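Local coordinates for protein 2-methyl-aconitate isomerase (PDB 5K87) that catalyses the cis-trans isomerization of 2-methyl-aconitate in the 2-methylcitrate cycle, through which propionate and other short-chain fatty acids are broken down, at residues R133-V139 with A152-D158; T237-L241 with L308-A312; S292-S296 with G356-G360. The protein carries 1 engineered substitution. All blocks are in the same frame, centred on the assembly; numbering follows the deposited sequence.

Interaction 1. Residues R133-V139 with A152-D158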
loop_
_atom_site.group_PDB
_atom_site.type_symbol
_atom_site.label_atom_id
_atom_site.label_comp_id
_atom_site.label_asym_id
_atom_site.label_seq_id
_atom_site.Cartn_x
_atom_site.Cartn_y
_atom_site.Cartn_z
ATOM N N ARG A 133 -21.211 -16.255 -25.319
ATOM C CA ARG A 133 -21.007 -14.927 -25.861
ATOM C C ARG A 133 -21.513 -13.895 -24.853
ATOM O O ARG A 133 -20.919 -12.834 -24.684
ATOM C CB ARG A 133 -21.755 -14.796 -27.188
ATOM C CG ARG A 133 -21.533 -13.487 -27.908
ATOM C CD ARG A 133 -20.110 -13.375 -28.403
ATOM N NE ARG A 133 -19.821 -12.035 -28.891
ATOM C CZ ARG A 133 -18.604 -11.603 -29.195
ATOM N NH1 ARG A 133 -17.563 -12.413 -29.056
ATOM N NH2 ARG A 133 -18.428 -10.364 -29.630
ATOM N N ASN A 134 -22.619 -14.229 -24.190
ATOM C CA ASN A 134 -23.206 -13.395 -23.148
ATOM C C ASN A 134 -23.835 -14.279 -22.090
ATOM O O ASN A 134 -24.346 -15.354 -22.403
ATOM C CB ASN A 134 -24.294 -12.478 -23.721
ATOM C CG ASN A 134 -23.745 -11.457 -24.695
ATOM O OD1 ASN A 134 -23.175 -10.441 -24.297
ATOM N ND2 ASN A 134 -23.928 -11.714 -25.984
ATOM N N GLY A 135 -23.817 -13.828 -20.844
ATOM C CA GLY A 135 -24.470 -14.580 -19.793
ATOM C C GLY A 135 -23.553 -14.783 -18.611
ATOM O O GLY A 135 -22.953 -13.825 -18.124
ATOM N N VAL A 136 -23.446 -16.026 -18.157
ATOM C CA VAL A 136 -22.642 -16.350 -16.989
ATOM C C VAL A 136 -21.745 -17.526 -17.329
ATOM O O VAL A 136 -22.218 -18.548 -17.824
ATOM C CB VAL A 136 -23.535 -16.708 -15.781
ATOM C CG1 VAL A 136 -22.675 -17.105 -14.582
ATOM C CG2 VAL A 136 -24.434 -15.531 -15.421
ATOM N N CYS A 137 -20.448 -17.366 -17.080
ATOM C CA CYS A 137 -19.496 -18.455 -17.216
ATOM C C CYS A 137 -19.199 -19.025 -15.834
ATOM O O CYS A 137 -18.656 -18.335 -14.967
ATOM C CB CYS A 137 -18.202 -17.965 -17.864
ATOM S SG CYS A 137 -16.927 -19.226 -17.992
ATOM N N THR A 138 -19.564 -20.282 -15.626
ATOM C CA THR A 138 -19.315 -20.945 -14.358
ATOM C C THR A 138 -17.924 -21.578 -14.385
ATOM O O THR A 138 -17.687 -22.582 -15.067
ATOM C CB THR A 138 -20.410 -21.984 -14.079
ATOM O OG1 THR A 138 -21.653 -21.300 -13.868
ATOM C CG2 THR A 138 -20.084 -22.809 -12.858
ATOM N N VAL A 139 -16.995 -20.953 -13.671
ATOM C CA VAL A 139 -15.608 -21.400 -13.658
ATOM C C VAL A 139 -15.403 -22.354 -12.497
ATOM O O VAL A 139 -15.637 -21.993 -11.334
ATOM C CB VAL A 139 -14.632 -20.212 -13.530
ATOM C CG1 VAL A 139 -13.201 -20.705 -13.560
ATOM C CG2 VAL A 139 -14.866 -19.216 -14.652
ATOM N N ALA A 152 -16.739 -20.064 -9.421
ATOM C CA ALA A 152 -16.972 -18.634 -9.598
ATOM C C ALA A 152 -17.908 -18.418 -10.776
ATOM O O ALA A 152 -17.621 -18.872 -11.881
ATOM C CB ALA A 152 -15.668 -17.902 -9.826
ATOM N N HIS A 153 -19.031 -17.751 -10.537
ATOM C CA HIS A 153 -19.992 -17.456 -11.594
ATOM C C HIS A 153 -19.678 -16.076 -12.139
ATOM O O HIS A 153 -20.080 -15.066 -11.569
ATOM C CB HIS A 153 -21.426 -17.529 -11.064
ATOM C CG HIS A 153 -21.777 -18.855 -10.470
ATOM N ND1 HIS A 153 -22.076 -19.960 -11.237
ATOM C CD2 HIS A 153 -21.871 -19.253 -9.181
ATOM C CE1 HIS A 153 -22.347 -20.982 -10.443
ATOM N NE2 HIS A 153 -22.226 -20.580 -9.192
ATOM N N VAL A 154 -18.937 -16.044 -13.240
ATOM C CA VAL A 154 -18.433 -14.784 -13.771
ATOM C C VAL A 154 -19.313 -14.293 -14.912
ATOM O O VAL A 154 -19.528 -15.020 -15.876
ATOM C CB VAL A 154 -16.987 -14.935 -14.263
ATOM C CG1 VAL A 154 -16.444 -13.601 -14.759
ATOM C CG2 VAL A 154 -16.106 -15.520 -13.155
ATOM N N PRO A 155 -19.813 -13.057 -14.812
ATOM C CA PRO A 155 -20.656 -12.538 -15.894
ATOM C C PRO A 155 -19.848 -12.224 -17.147
ATOM O O PRO A 155 -18.701 -11.754 -17.067
ATOM C CB PRO A 155 -21.252 -11.268 -15.294
ATOM C CG PRO A 155 -20.236 -10.820 -14.280
ATOM C CD PRO A 155 -19.662 -12.092 -13.707
ATOM N N ILE A 156 -20.460 -12.480 -18.301
ATOM C CA ILE A 156 -19.837 -12.311 -19.608
ATOM C C ILE A 156 -20.670 -11.371 -20.481
ATOM O O ILE A 156 -21.896 -11.501 -20.546
ATOM C CB ILE A 156 -19.739 -13.659 -20.352
ATOM C CG1 ILE A 156 -19.000 -14.709 -19.507
ATOM C CG2 ILE A 156 -19.069 -13.478 -21.708
ATOM C CD1 ILE A 156 -17.525 -14.404 -19.247
ATOM N N THR A 157 -20.007 -10.428 -21.140
ATOM C CA THR A 157 -20.646 -9.553 -22.122
ATOM C C THR A 157 -19.758 -9.495 -23.355
ATOM O O THR A 157 -18.563 -9.219 -23.248
ATOM C CB THR A 157 -20.835 -8.139 -21.566
ATOM O OG1 THR A 157 -21.746 -8.177 -20.460
ATOM C CG2 THR A 157 -21.374 -7.202 -22.647
ATOM N N ASP A 158 -20.331 -9.782 -24.524
ATOM C CA ASP A 158 -19.591 -9.722 -25.788
ATOM C C ASP A 158 -18.323 -10.573 -25.738
ATOM O O ASP A 158 -17.262 -10.157 -26.208
ATOM C CB ASP A 158 -19.261 -8.273 -26.172
ATOM C CG ASP A 158 -20.506 -7.438 -26.422
ATOM O OD1 ASP A 158 -21.501 -7.999 -26.926
ATOM O OD2 ASP A 158 -20.494 -6.226 -26.111
HETATM O O HOH W 1 -22.337 -10.245 -28.139
HETATM O O HOH W 2 -23.916 -8.170 -25.629
#

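Interaction 2. Residues T237-L241 with L308-A312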
loop_
_atom_site.group_PDB
_atom_site.type_symbol
_atom_site.label_atom_id
_atom_site.label_comp_id
_atom_site.label_asym_id
_atom_site.label_seq_id
_atom_site.Cartn_x
_atom_site.Cartn_y
_atom_site.Cartn_z
ATOM N N THR A 237 -15.376 -6.017 22.732
ATOM C CA THR A 237 -16.818 -6.041 22.520
ATOM C C THR A 237 -17.192 -6.622 21.166
ATOM O O THR A 237 -18.344 -6.975 20.943
ATOM C CB THR A 237 -17.411 -4.640 22.594
ATOM O OG1 THR A 237 -16.902 -3.865 21.505
ATOM C CG2 THR A 237 -17.036 -3.973 23.908
ATOM N N GLY A 238 -16.224 -6.704 20.256
ATOM C CA GLY A 238 -16.498 -7.137 18.898
ATOM C C GLY A 238 -16.682 -5.994 17.918
ATOM O O GLY A 238 -16.775 -6.219 16.714
ATOM N N THR A 239 -16.731 -4.763 18.423
ATOM C CA THR A 239 -16.897 -3.598 17.557
ATOM C C THR A 239 -15.573 -2.913 17.217
ATOM O O THR A 239 -15.557 -1.874 16.563
ATOM C CB THR A 239 -17.835 -2.538 18.172
ATOM O OG1 THR A 239 -17.236 -2.003 19.359
ATOM C CG2 THR A 239 -19.202 -3.135 18.491
ATOM N N GLU A 240 -14.469 -3.492 17.671
ATOM C CA GLU A 240 -13.157 -2.874 17.517
ATOM C C GLU A 240 -12.788 -2.636 16.058
ATOM O O GLU A 240 -13.146 -3.418 15.162
ATOM C CB GLU A 240 -12.079 -3.726 18.183
ATOM C CG GLU A 240 -12.089 -3.680 19.710
ATOM C CD GLU A 240 -13.229 -4.461 20.341
ATOM O OE1 GLU A 240 -13.797 -5.360 19.684
ATOM O OE2 GLU A 240 -13.549 -4.180 21.518
ATOM N N LEU A 241 -12.069 -1.546 15.832
ATOM C CA LEU A 241 -11.494 -1.229 14.527
ATOM C C LEU A 241 -9.981 -1.431 14.575
ATOM O O LEU A 241 -9.421 -1.669 15.642
ATOM C CB LEU A 241 -11.841 0.205 14.138
ATOM C CG LEU A 241 -13.341 0.487 14.047
ATOM C CD1 LEU A 241 -13.584 1.923 13.603
ATOM C CD2 LEU A 241 -14.009 -0.501 13.103
ATOM N N LEU A 308 -24.223 -11.373 13.936
ATOM C CA LEU A 308 -23.124 -11.428 14.904
ATOM C C LEU A 308 -22.005 -10.506 14.434
ATOM O O LEU A 308 -22.042 -9.992 13.314
ATOM C CB LEU A 308 -22.589 -12.860 15.083
ATOM C CG LEU A 308 -21.726 -13.426 13.950
ATOM C CD1 LEU A 308 -20.933 -14.614 14.459
ATOM C CD2 LEU A 308 -22.556 -13.838 12.741
ATOM N N LEU A 309 -21.025 -10.293 15.302
ATOM C CA LEU A 309 -19.812 -9.553 14.969
ATOM C C LEU A 309 -18.649 -10.520 14.922
ATOM O O LEU A 309 -18.531 -11.403 15.777
ATOM C CB LEU A 309 -19.525 -8.518 16.045
ATOM C CG LEU A 309 -20.658 -7.528 16.291
ATOM C CD1 LEU A 309 -20.222 -6.506 17.318
ATOM C CD2 LEU A 309 -21.106 -6.853 15.007
ATOM N N VAL A 310 -17.781 -10.363 13.921
ATOM C CA VAL A 310 -16.542 -11.125 13.871
ATOM C C VAL A 310 -15.395 -10.228 13.447
ATOM O O VAL A 310 -15.502 -9.489 12.464
ATOM C CB VAL A 310 -16.606 -12.323 12.893
ATOM C CG1 VAL A 310 -15.359 -13.191 13.063
ATOM C CG2 VAL A 310 -17.871 -13.161 13.102
ATOM N N ARG A 311 -14.306 -10.299 14.201
ATOM C CA ARG A 311 -13.053 -9.633 13.859
ATOM C C ARG A 311 -12.012 -10.727 13.721
ATOM O O ARG A 311 -11.999 -11.665 14.515
ATOM C CB ARG A 311 -12.648 -8.683 14.977
ATOM C CG ARG A 311 -13.020 -7.233 14.737
ATOM C CD ARG A 311 -14.503 -7.007 14.510
ATOM N NE ARG A 311 -14.782 -5.576 14.498
ATOM C CZ ARG A 311 -15.910 -5.025 14.062
ATOM N NH1 ARG A 311 -16.906 -5.774 13.607
ATOM N NH2 ARG A 311 -16.045 -3.714 14.102
ATOM N N ALA A 312 -11.130 -10.634 12.732
ATOM C CA ALA A 312 -10.102 -11.655 12.568
ATOM C C ALA A 312 -8.734 -11.030 12.404
ATOM O O ALA A 312 -8.612 -9.890 11.945
ATOM C CB ALA A 312 -10.411 -12.541 11.379
#

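Interaction 3. Residues S292-S296 with G356-G360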
loop_
_atom_site.group_PDB
_atom_site.type_symbol
_atom_site.label_atom_id
_atom_site.label_comp_id
_atom_site.label_asym_id
_atom_site.label_seq_id
_atom_site.Cartn_x
_atom_site.Cartn_y
_atom_site.Cartn_z
ATOM N N SER A 292 -24.296 -2.307 17.677
ATOM C CA SER A 292 -24.130 -1.217 16.729
ATOM C C SER A 292 -22.722 -0.637 16.801
ATOM O O SER A 292 -22.122 -0.579 17.874
ATOM C CB SER A 292 -25.158 -0.117 17.007
ATOM O OG SER A 292 -25.045 0.945 16.077
ATOM N N TYR A 293 -22.190 -0.218 15.656
ATOM C CA TYR A 293 -20.893 0.449 15.621
ATOM C C TYR A 293 -20.698 1.220 14.326
ATOM O O TYR A 293 -21.343 0.940 13.318
ATOM C CB TYR A 293 -19.743 -0.552 15.787
ATOM C CG TYR A 293 -19.628 -1.556 14.659
ATOM C CD1 TYR A 293 -20.425 -2.697 14.645
ATOM C CD2 TYR A 293 -18.713 -1.380 13.618
ATOM C CE1 TYR A 293 -20.336 -3.625 13.628
ATOM C CE2 TYR A 293 -18.619 -2.308 12.585
ATOM C CZ TYR A 293 -19.431 -3.429 12.601
ATOM O OH TYR A 293 -19.357 -4.368 11.601
ATOM N N ALA A 294 -19.799 2.196 14.366
ATOM C CA ALA A 294 -19.365 2.885 13.161
ATOM C C ALA A 294 -18.255 2.064 12.525
ATOM O O ALA A 294 -17.290 1.691 13.191
ATOM C CB ALA A 294 -18.869 4.285 13.491
ATOM N N SER A 295 -18.405 1.765 11.242
ATOM C CA SER A 295 -17.378 1.031 10.512
ATOM C C SER A 295 -16.221 1.961 10.196
ATOM O O SER A 295 -16.275 3.167 10.450
ATOM C CB SER A 295 -17.941 0.485 9.210
ATOM O OG SER A 295 -18.061 1.532 8.264
ATOM N N SER A 296 -15.169 1.396 9.620
ATOM C CA SER A 296 -13.984 2.163 9.266
ATOM C C SER A 296 -14.256 3.240 8.216
ATOM O O SER A 296 -13.460 4.162 8.056
ATOM C CB SER A 296 -12.894 1.225 8.759
ATOM O OG SER A 296 -13.353 0.519 7.625
ATOM N N GLY A 356 -20.829 -8.599 11.064
ATOM C CA GLY A 356 -20.191 -7.304 11.021
ATOM C C GLY A 356 -18.702 -7.407 11.282
ATOM O O GLY A 356 -18.273 -7.939 12.305
ATOM N N HIS A 357 -17.927 -6.875 10.341
ATOM C CA HIS A 357 -16.474 -6.798 10.433
ATOM C C HIS A 357 -16.072 -5.307 10.440
ATOM O O HIS A 357 -16.939 -4.435 10.398
ATOM C CB HIS A 357 -15.833 -7.594 9.282
ATOM C CG HIS A 357 -16.267 -7.169 7.917
ATOM N ND1 HIS A 357 -15.839 -5.999 7.320
ATOM C CD2 HIS A 357 -17.071 -7.784 7.016
ATOM C CE1 HIS A 357 -16.370 -5.914 6.112
ATOM N NE2 HIS A 357 -17.120 -6.981 5.902
ATOM N N PRO A 358 -14.768 -4.986 10.538
ATOM C CA PRO A 358 -14.445 -3.560 10.685
ATOM C C PRO A 358 -14.913 -2.654 9.551
ATOM O O PRO A 358 -15.169 -1.481 9.807
ATOM C CB PRO A 358 -12.919 -3.570 10.799
ATOM C CG PRO A 358 -12.644 -4.855 11.492
ATOM C CD PRO A 358 -13.592 -5.825 10.827
ATOM N N SER A 359 -15.048 -3.179 8.339
ATOM C CA SER A 359 -15.430 -2.346 7.198
ATOM C C SER A 359 -16.924 -2.357 6.873
ATOM O O SER A 359 -17.340 -1.703 5.916
ATOM C CB SER A 359 -14.640 -2.754 5.946
ATOM O OG SER A 359 -13.280 -2.370 6.054
ATOM N N GLY A 360 -17.723 -3.085 7.651
ATOM C CA GLY A 360 -19.140 -3.213 7.355
ATOM C C GLY A 360 -19.604 -4.641 7.520
ATOM O O GLY A 360 -19.242 -5.306 8.492
HETATM O O HOH W 3 -19.171 0.295 6.191
#

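Interaction 1. Residues R133-V139 with A152-D158
Gly-135 to Val-139 runs antiparallel to Ala-152 to Ile-156 at the open end of a twisted beta hairpin, the two strand directions 142° apart. Gly-135 with Ile-156, Cys-137 with Val-154 and Val-139 with Ala-152 are hydrogen-bonded pairs, each closed by two backbone bonds. Val-136 with Pro-155 and Thr-138 with His-153 form the non-hydrogen-bonded pairs between them, so the proline needs no N-H toward its partner. Gly-135 has a positive phi that would press a side chain against the preceding carbonyl.

On the face of Thr-138, the His-153 ring lies alongside that residue, and OG1 meets ND1 at the ring edge, 3.0 Å away, in a hydrogen bond whose donor may be either group. His-153 NE2 is bonded in turn to Glu-182, which fixes the ring at both nitrogens. Val-136 CG1 rests 3.8 Å from His-153 CB. The other face is apolar: Ile-156 CG1 packs on Cys-137 CB at 3.7 Å, and Val-139 CG2 meets Val-154 CG2 at 4.2 Å.

Beyond the last strand pair, Asn-134 turns its amide across, CG anti to the carbonyl carbon (chi1 -65°), and OD1 accepts a nearly straight bond of 2.9 Å from Asp-158 N, the donor standing well above the amide plane. One water joins Arg-133 NE and Asn-134 ND2 to Asp-158 OD1; a second donates to OD1 of both Asn-134 and Asp-158. Asp-158 O lies over one face of the Arg-133 guanidinium, 3.4 Å above the guanidinium plane and offset toward the rim.

Helix 113-122 covers the apolar side, its Ile-121 touching Cys-137, Val-139, Val-154 and Ile-156, while strand 179-184 flanks strand 148-157 on the side away from this hairpin partner.

Interaction 2. Residues T237-L241 with L308-A312
Arg-311 reaches Glu-240 by an unusual chi1 of -98°, off the staggered positions, followed by a bend at chi2 (58°) that swings the guanidinium out of strand 308-314 toward the loop. There it grips one atom side-on: NE gives Glu-240 O a bond of 2.8 Å at 160°, in the carbonyl plane, and NH2 gives the same oxygen a longer, more bent one of 3.1 Å, from above that plane. Glu-240 O lies practically in the guanidinium plane, so the two bonds also set the rotation of the group.

Gly-238 O sits over one face instead, 3.0 Å from Arg-311 CZ, too poorly angled for a hydrogen bond, though the positive charge probably attracts it. Thr-239 CA lies over the same face. Leu-309 CD1 packs against the loop, 3.5 Å from Gly-238 O and 3.7 Å from Thr-239 CG2. Gly-238 has a positive phi at which a CB would press on the preceding carbonyl.

The loop keeps its shape by its own bonds. Glu-240 folds its carboxylate back, OE2 accepting from Thr-237 N and OE1 from Gly-238 N, each with its syn lone pair, while Thr-239 N donates to Thr-237 OG1 in an ST turn. Replacing Arg-311 by a leucine would probably leave the Glu-240 carbonyl without its two donors and the loop less firmly tied to the strand.

Tyr-293 makes a cation-pi contact with Arg-311, and Pro-358 packs on the Arg-311 side chain. In this member of the diaminopimelate epimerase clan, strand 308-314 runs on to the substrate-binding Ser-314; the arginine, about 11 Å from the bound malonate, ties a loop to that strand behind the site.

Interaction 3. Residues S292-S296 with G356-G360
Strand 293-294 and the loop after it meet the type I turn His-357 to Gly-360, coming nearest at Ser-295 and Ser-359, whose CA atoms are 5.1 Å apart. Tyr-293 presents its ring edge to Gly-356 CA and His-357 O, and its OH donates to His-357 O at 2.7 Å. Its chi1 of 64°, with CG between the backbone N and the carbonyl carbon, carries the ring over to the turn. Gly-360 N reaches His-357 O from the opposite face of the carbonyl plane, so two donors hold this oxygen. The hydroxyl also comes 3.1 Å from Gly-356 CA, where a CB would clash with it.

Ser-296 N gives Pro-358 O a bond of 2.9 Å, directed nearly along its C=O axis. A water bridges Ser-295 OG and Ser-359 O, while Ser-295 OG is also bonded to Ser-297 and Ser-359 OG to the His-320 carbonyl. Tyr-59 of the second subunit packs on Ser-296 and Ser-359.

With paired backbone bonds between His-357 and Gly-360, the turn is that of a two-residue beta hairpin joining strands 352-357 and 360-371; it lies near the substrate site, the Ser-359 side chain about 8 Å from bound malonate.

In the fold
Interaction 1 comes first along the chain and closes before the other two open; the segments of interactions 2 and 3 then alternate. The centre of interaction 1 lies about 35 Å from that of interaction 2 and about 32 Å from that of interaction 3, in a peripheral hairpin away from the annotated sites. Interactions 2 and 3, with centres about 8 Å apart, form one continuous region: strands 308-314 and 352-357 are parallel neighbours, Gly-356 pairing with Leu-308 and Val-310. Arg-311 of interaction 2 and Tyr-293 of interaction 3 tie the two together. This region lies near the malonate-occupied substrate site, and at interaction 3 it also meets the second subunit of the homodimer.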